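Local coordinates for protein putative non-ribosomal peptide synthetase (Actinomadura parvosata subsp. kistnae, PDB 6M7L) that is a condensation-like domain of a non-ribosomal peptide synthetase, probably inactive in peptide-bond formation and probably serving to recruit modifying oxygenases, at residues L110-F122 with R131-L145. Sequence-based numbering, arbitrary orientation.
Sequences LPGLLADRAGRPF and RAHLFPLTDREQVLL
Leu-110, Leu-114 and Arg-117 pack helix 110-119 against Phe-135, Leu-145 and His-133 of the antiparallel hairpin 131-145, an apolar helix-on-sheet contact that turns polar at the C-terminal end of the helix. The helix runs nearly antiparallel to strand 131-136, at 165°, with the axes 9.7 Å apart. At its start Leu-110 divides its branches: CD1 meets CG2 of Val-143 tip to tip at 3.6 Å, while CD2 rests against CB and CG of Phe-135. The Phe-135 ring also receives CB of Leu-113 at its CE1 and CG of Arg-117 at its edge. One turn on from Leu-110, CD2 of Leu-114 reaches CB of Leu-145 at 3.7 Å.

Arg-117 shows how a long charged side chain can serve a core. Its CB sits squarely over the imidazole of His-133, 3.6 Å from the ring centroid, a CH-pi contact. The bend at chi2 (-60°) carries CD past ND1, and the guanidinium continues to salt bridges with Asp-116 and Glu-101. Glu-101 also hydrogen-bonds ND1 of His-133, whose NE2 accepts NE of Arg-131 at 2.8 Å, each nitrogen lying in the plane of the other's group. This bond helps fix the guanidinium of Arg-131, whose NH1 and NH2 both donate to O of Arg-120, from 3.0 and 2.9 Å, just beyond the helix. NH1 also lies over the centre of the Phe-122 ring while CZ is displaced from the ring normal, an off-centre cation-pi stack with the planes 29° apart.

With strand 100-102, the helix and strand 130-136 form a beta-alpha-beta crossover, here within the N-terminal half of a condensation-type fold, whose two halves resemble chloramphenicol acetyltransferase.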
loop_
_atom_site.group_PDB
_atom_site.type_symbol
_atom_site.label_atom_id
_atom_site.label_comp_id
_atom_site.label_asym_id
_atom_site.label_seq_id
_atom_site.Cartn_x
_atom_site.Cartn_y
_atom_site.Cartn_z
ATOM N N LEU A 110 -22.846 -10.435 14.685
ATOM C CA LEU A 110 -21.483 -10.485 14.166
ATOM C C LEU A 110 -20.436 -10.064 15.198
ATOM O O LEU A 110 -19.368 -10.690 15.255
ATOM C CB LEU A 110 -21.352 -9.626 12.905
ATOM C CG LEU A 110 -21.580 -10.382 11.596
ATOM C CD1 LEU A 110 -21.271 -9.495 10.404
ATOM C CD2 LEU A 110 -20.737 -11.649 11.561
ATOM N N PRO A 111 -20.665 -9.017 16.007
ATOM C CA PRO A 111 -19.674 -8.691 17.050
ATOM C C PRO A 111 -19.316 -9.866 17.945
ATOM O O PRO A 111 -18.129 -10.125 18.179
ATOM C CB PRO A 111 -20.362 -7.563 17.827
ATOM C CG PRO A 111 -21.182 -6.880 16.815
ATOM C CD PRO A 111 -21.697 -7.965 15.909
ATOM N N GLY A 112 -20.314 -10.596 18.445
ATOM C CA GLY A 112 -20.022 -11.712 19.331
ATOM C C GLY A 112 -19.349 -12.867 18.616
ATOM O O GLY A 112 -18.434 -13.495 19.157
ATOM N N LEU A 113 -19.790 -13.163 17.393
ATOM C CA LEU A 113 -19.201 -14.267 16.642
ATOM C C LEU A 113 -17.739 -13.993 16.319
ATOM O O LEU A 113 -16.882 -14.869 16.481
ATOM C CB LEU A 113 -20.001 -14.512 15.366
ATOM C CG LEU A 113 -21.348 -15.190 15.599
ATOM C CD1 LEU A 113 -22.217 -15.095 14.361
ATOM C CD2 LEU A 113 -21.122 -16.637 15.985
ATOM N N LEU A 114 -17.433 -12.777 15.863
ATOM C CA LEU A 114 -16.056 -12.444 15.516
ATOM C C LEU A 114 -15.139 -12.548 16.727
ATOM O O LEU A 114 -14.030 -13.086 16.631
ATOM C CB LEU A 114 -15.990 -11.040 14.914
ATOM C CG LEU A 114 -16.595 -10.856 13.523
ATOM C CD1 LEU A 114 -16.666 -9.379 13.170
ATOM C CD2 LEU A 114 -15.786 -11.618 12.484
ATOM N N ALA A 115 -15.588 -12.046 17.880
ATOM C CA ALA A 115 -14.770 -12.126 19.086
ATOM C C ALA A 115 -14.564 -13.571 19.520
ATOM O O ALA A 115 -13.443 -13.971 19.856
ATOM C CB ALA A 115 -15.413 -11.316 20.212
ATOM N N ASP A 116 -15.633 -14.370 19.513
ATOM C CA ASP A 116 -15.521 -15.765 19.920
ATOM C C ASP A 116 -14.600 -16.541 18.988
ATOM O O ASP A 116 -13.692 -17.247 19.440
ATOM C CB ASP A 116 -16.904 -16.414 19.965
ATOM C CG ASP A 116 -16.831 -17.921 20.075
ATOM O OD1 ASP A 116 -16.521 -18.421 21.175
ATOM O OD2 ASP A 116 -17.071 -18.606 19.058
ATOM N N ARG A 117 -14.823 -16.425 17.675
ATOM C CA ARG A 117 -14.012 -17.177 16.723
ATOM C C ARG A 117 -12.560 -16.718 16.731
ATOM O O ARG A 117 -11.656 -17.525 16.489
ATOM C CB ARG A 117 -14.598 -17.055 15.318
ATOM C CG ARG A 117 -16.019 -17.580 15.172
ATOM C CD ARG A 117 -16.125 -19.053 15.533
ATOM N NE ARG A 117 -17.387 -19.627 15.073
ATOM C CZ ARG A 117 -18.507 -19.647 15.788
ATOM N NH1 ARG A 117 -19.607 -20.189 15.283
ATOM N NH2 ARG A 117 -18.527 -19.127 17.009
ATOM N N ALA A 118 -12.313 -15.435 17.007
ATOM C CA ALA A 118 -10.937 -14.956 17.075
ATOM C C ALA A 118 -10.225 -15.472 18.317
ATOM O O ALA A 118 -8.998 -15.624 18.307
ATOM C CB ALA A 118 -10.901 -13.428 17.045
ATOM N N GLY A 119 -10.969 -15.751 19.385
ATOM C CA GLY A 119 -10.382 -16.214 20.624
ATOM C C GLY A 119 -10.269 -17.711 20.780
ATOM O O GLY A 119 -9.550 -18.167 21.674
ATOM N N ARG A 120 -10.952 -18.484 19.939
ATOM C CA ARG A 120 -10.918 -19.938 20.060
ATOM C C ARG A 120 -9.477 -20.434 19.986
ATOM O O ARG A 120 -8.762 -20.112 19.028
ATOM C CB ARG A 120 -11.754 -20.602 18.966
ATOM C CG ARG A 120 -13.255 -20.520 19.170
ATOM C CD ARG A 120 -13.987 -21.370 18.146
ATOM N NE ARG A 120 -15.411 -21.477 18.448
ATOM C CZ ARG A 120 -16.292 -22.108 17.678
ATOM N NH1 ARG A 120 -15.896 -22.694 16.554
ATOM N NH2 ARG A 120 -17.570 -22.154 18.032
ATOM N N PRO A 121 -9.017 -21.209 20.965
ATOM C CA PRO A 121 -7.606 -21.604 20.996
ATOM C C PRO A 121 -7.257 -22.569 19.874
ATOM O O PRO A 121 -8.109 -23.263 19.316
ATOM C CB PRO A 121 -7.454 -22.277 22.367
ATOM C CG PRO A 121 -8.658 -21.836 23.161
ATOM C CD PRO A 121 -9.749 -21.670 22.155
ATOM N N PHE A 122 -5.969 -22.597 19.546
ATOM C CA PHE A 122 -5.416 -23.545 18.594
ATOM C C PHE A 122 -4.731 -24.685 19.337
ATOM O O PHE A 122 -4.055 -24.466 20.347
ATOM C CB PHE A 122 -4.401 -22.876 17.661
ATOM C CG PHE A 122 -5.008 -21.960 16.637
ATOM C CD1 PHE A 122 -5.131 -20.604 16.889
ATOM C CD2 PHE A 122 -5.425 -22.449 15.410
ATOM C CE1 PHE A 122 -5.676 -19.754 15.943
ATOM C CE2 PHE A 122 -5.971 -21.603 14.459
ATOM C CZ PHE A 122 -6.096 -20.254 14.726
ATOM N N ARG A 131 -7.140 -20.424 10.477
ATOM C CA ARG A 131 -8.465 -20.905 10.116
ATOM C C ARG A 131 -9.301 -19.718 9.657
ATOM O O ARG A 131 -8.950 -18.559 9.892
ATOM C CB ARG A 131 -9.136 -21.624 11.288
ATOM C CG ARG A 131 -9.064 -20.851 12.585
ATOM C CD ARG A 131 -9.965 -21.437 13.655
ATOM N NE ARG A 131 -10.312 -20.415 14.635
ATOM C CZ ARG A 131 -9.736 -20.279 15.824
ATOM N NH1 ARG A 131 -8.784 -21.118 16.208
ATOM N NH2 ARG A 131 -10.122 -19.301 16.629
ATOM N N ALA A 132 -10.416 -20.024 8.999
ATOM C CA ALA A 132 -11.287 -19.012 8.425
ATOM C C ALA A 132 -12.731 -19.288 8.813
ATOM O O ALA A 132 -13.169 -20.442 8.834
ATOM C CB ALA A 132 -11.157 -18.968 6.897
ATOM N N HIS A 133 -13.467 -18.220 9.114
ATOM C CA HIS A 133 -14.869 -18.310 9.509
ATOM C C HIS A 133 -15.678 -17.399 8.598
ATOM O O HIS A 133 -15.570 -16.172 8.689
ATOM C CB HIS A 133 -15.055 -17.923 10.974
ATOM C CG HIS A 133 -14.051 -18.545 11.893
ATOM N ND1 HIS A 133 -14.310 -19.690 12.615
ATOM C CD2 HIS A 133 -12.783 -18.185 12.199
ATOM C CE1 HIS A 133 -13.245 -20.006 13.331
ATOM N NE2 HIS A 133 -12.305 -19.109 13.097
ATOM N N LEU A 134 -16.478 -17.997 7.721
ATOM C CA LEU A 134 -17.330 -17.243 6.816
ATOM C C LEU A 134 -18.705 -17.064 7.444
ATOM O O LEU A 134 -19.275 -18.017 7.988
ATOM C CB LEU A 134 -17.447 -17.954 5.467
ATOM C CG LEU A 134 -18.328 -17.283 4.414
ATOM C CD1 LEU A 134 -17.874 -15.852 4.172
ATOM C CD2 LEU A 134 -18.304 -18.085 3.123
ATOM N N PHE A 135 -19.234 -15.841 7.372
ATOM C CA PHE A 135 -20.515 -15.488 7.982
ATOM C C PHE A 135 -21.447 -14.946 6.908
ATOM O O PHE A 135 -21.446 -13.739 6.621
ATOM C CB PHE A 135 -20.321 -14.476 9.108
ATOM C CG PHE A 135 -19.445 -14.973 10.220
ATOM C CD1 PHE A 135 -19.970 -15.761 11.232
ATOM C CD2 PHE A 135 -18.095 -14.659 10.252
ATOM C CE1 PHE A 135 -19.165 -16.226 12.259
ATOM C CE2 PHE A 135 -17.285 -15.120 11.278
ATOM C CZ PHE A 135 -17.822 -15.904 12.281
ATOM N N PRO A 136 -22.254 -15.804 6.282
ATOM C CA PRO A 136 -23.204 -15.332 5.261
ATOM C C PRO A 136 -24.294 -14.473 5.885
ATOM O O PRO A 136 -24.987 -14.900 6.812
ATOM C CB PRO A 136 -23.774 -16.633 4.679
ATOM C CG PRO A 136 -22.781 -17.690 5.047
ATOM C CD PRO A 136 -22.219 -17.272 6.367
ATOM N N LEU A 137 -24.440 -13.254 5.368
ATOM C CA LEU A 137 -25.499 -12.340 5.777
ATOM C C LEU A 137 -26.642 -12.310 4.772
ATOM O O LEU A 137 -27.809 -12.454 5.146
ATOM C CB LEU A 137 -24.927 -10.931 5.970
ATOM C CG LEU A 137 -23.789 -10.837 6.986
ATOM C CD1 LEU A 137 -23.100 -9.485 6.900
ATOM C CD2 LEU A 137 -24.316 -11.089 8.392
ATOM N N THR A 138 -26.321 -12.108 3.497
ATOM C CA THR A 138 -27.241 -12.278 2.383
ATOM C C THR A 138 -26.520 -13.067 1.297
ATOM O O THR A 138 -25.372 -13.487 1.466
ATOM C CB THR A 138 -27.731 -10.932 1.831
ATOM O OG1 THR A 138 -26.664 -10.284 1.128
ATOM C CG2 THR A 138 -28.217 -10.023 2.952
ATOM N N ASP A 139 -27.196 -13.269 0.166
ATOM C CA ASP A 139 -26.543 -13.916 -0.966
ATOM C C ASP A 139 -25.507 -13.018 -1.628
ATOM O O ASP A 139 -24.692 -13.515 -2.412
ATOM C CB ASP A 139 -27.586 -14.362 -1.993
ATOM C CG ASP A 139 -28.553 -13.252 -2.366
ATOM O OD1 ASP A 139 -28.264 -12.073 -2.072
ATOM O OD2 ASP A 139 -29.612 -13.564 -2.950
ATOM N N ARG A 140 -25.516 -11.720 -1.323
ATOM C CA ARG A 140 -24.581 -10.762 -1.899
ATOM C C ARG A 140 -23.731 -10.066 -0.844
ATOM O O ARG A 140 -22.987 -9.138 -1.179
ATOM C CB ARG A 140 -25.337 -9.717 -2.727
ATOM C CG ARG A 140 -26.527 -9.116 -1.999
ATOM C CD ARG A 140 -27.020 -7.824 -2.639
ATOM N NE ARG A 140 -27.536 -8.015 -3.993
ATOM C CZ ARG A 140 -27.007 -7.463 -5.080
ATOM N NH1 ARG A 140 -25.945 -6.675 -4.979
ATOM N NH2 ARG A 140 -27.546 -7.691 -6.270
ATOM N N GLU A 141 -23.822 -10.479 0.418
ATOM C CA GLU A 141 -23.054 -9.845 1.485
ATOM C C GLU A 141 -22.659 -10.898 2.508
ATOM O O GLU A 141 -23.522 -11.603 3.042
ATOM C CB GLU A 141 -23.853 -8.721 2.148
ATOM C CG GLU A 141 -23.237 -8.204 3.439
ATOM C CD GLU A 141 -23.278 -6.692 3.541
ATOM O OE1 GLU A 141 -23.248 -6.025 2.486
ATOM O OE2 GLU A 141 -23.338 -6.168 4.674
ATOM N N GLN A 142 -21.358 -11.008 2.765
ATOM C CA GLN A 142 -20.824 -11.902 3.778
ATOM C C GLN A 142 -19.728 -11.170 4.537
ATOM O O GLN A 142 -19.227 -10.132 4.097
ATOM C CB GLN A 142 -20.254 -13.196 3.174
ATOM C CG GLN A 142 -21.086 -13.828 2.063
ATOM C CD GLN A 142 -20.822 -13.206 0.705
ATOM O OE1 GLN A 142 -19.967 -12.333 0.565
ATOM N NE2 GLN A 142 -21.558 -13.656 -0.306
ATOM N N VAL A 143 -19.350 -11.724 5.685
ATOM C CA VAL A 143 -18.190 -11.254 6.434
ATOM C C VAL A 143 -17.265 -12.439 6.669
ATOM O O VAL A 143 -17.689 -13.466 7.210
ATOM C CB VAL A 143 -18.584 -10.584 7.761
ATOM C CG1 VAL A 143 -17.369 -10.459 8.671
ATOM C CG2 VAL A 143 -19.174 -9.213 7.490
ATOM N N LEU A 144 -16.010 -12.293 6.250
ATOM C CA LEU A 144 -14.999 -13.331 6.375
ATOM C C LEU A 144 -14.034 -12.961 7.489
ATOM O O LEU A 144 -13.534 -11.833 7.533
ATOM C CB LEU A 144 -14.233 -13.515 5.064
ATOM C CG LEU A 144 -13.042 -14.471 5.139
ATOM C CD1 LEU A 144 -13.522 -15.883 5.434
ATOM C CD2 LEU A 144 -12.218 -14.425 3.857
ATOM N N LEU A 145 -13.782 -13.908 8.386
ATOM C CA LEU A 145 -12.807 -13.745 9.453
ATOM C C LEU A 145 -11.666 -14.723 9.224
ATOM O O LEU A 145 -11.900 -15.912 8.990
ATOM C CB LEU A 145 -13.436 -13.983 10.828
ATOM C CG LEU A 145 -12.464 -14.051 12.012
ATOM C CD1 LEU A 145 -11.802 -12.702 12.263
ATOM C CD2 LEU A 145 -13.176 -14.541 13.260
#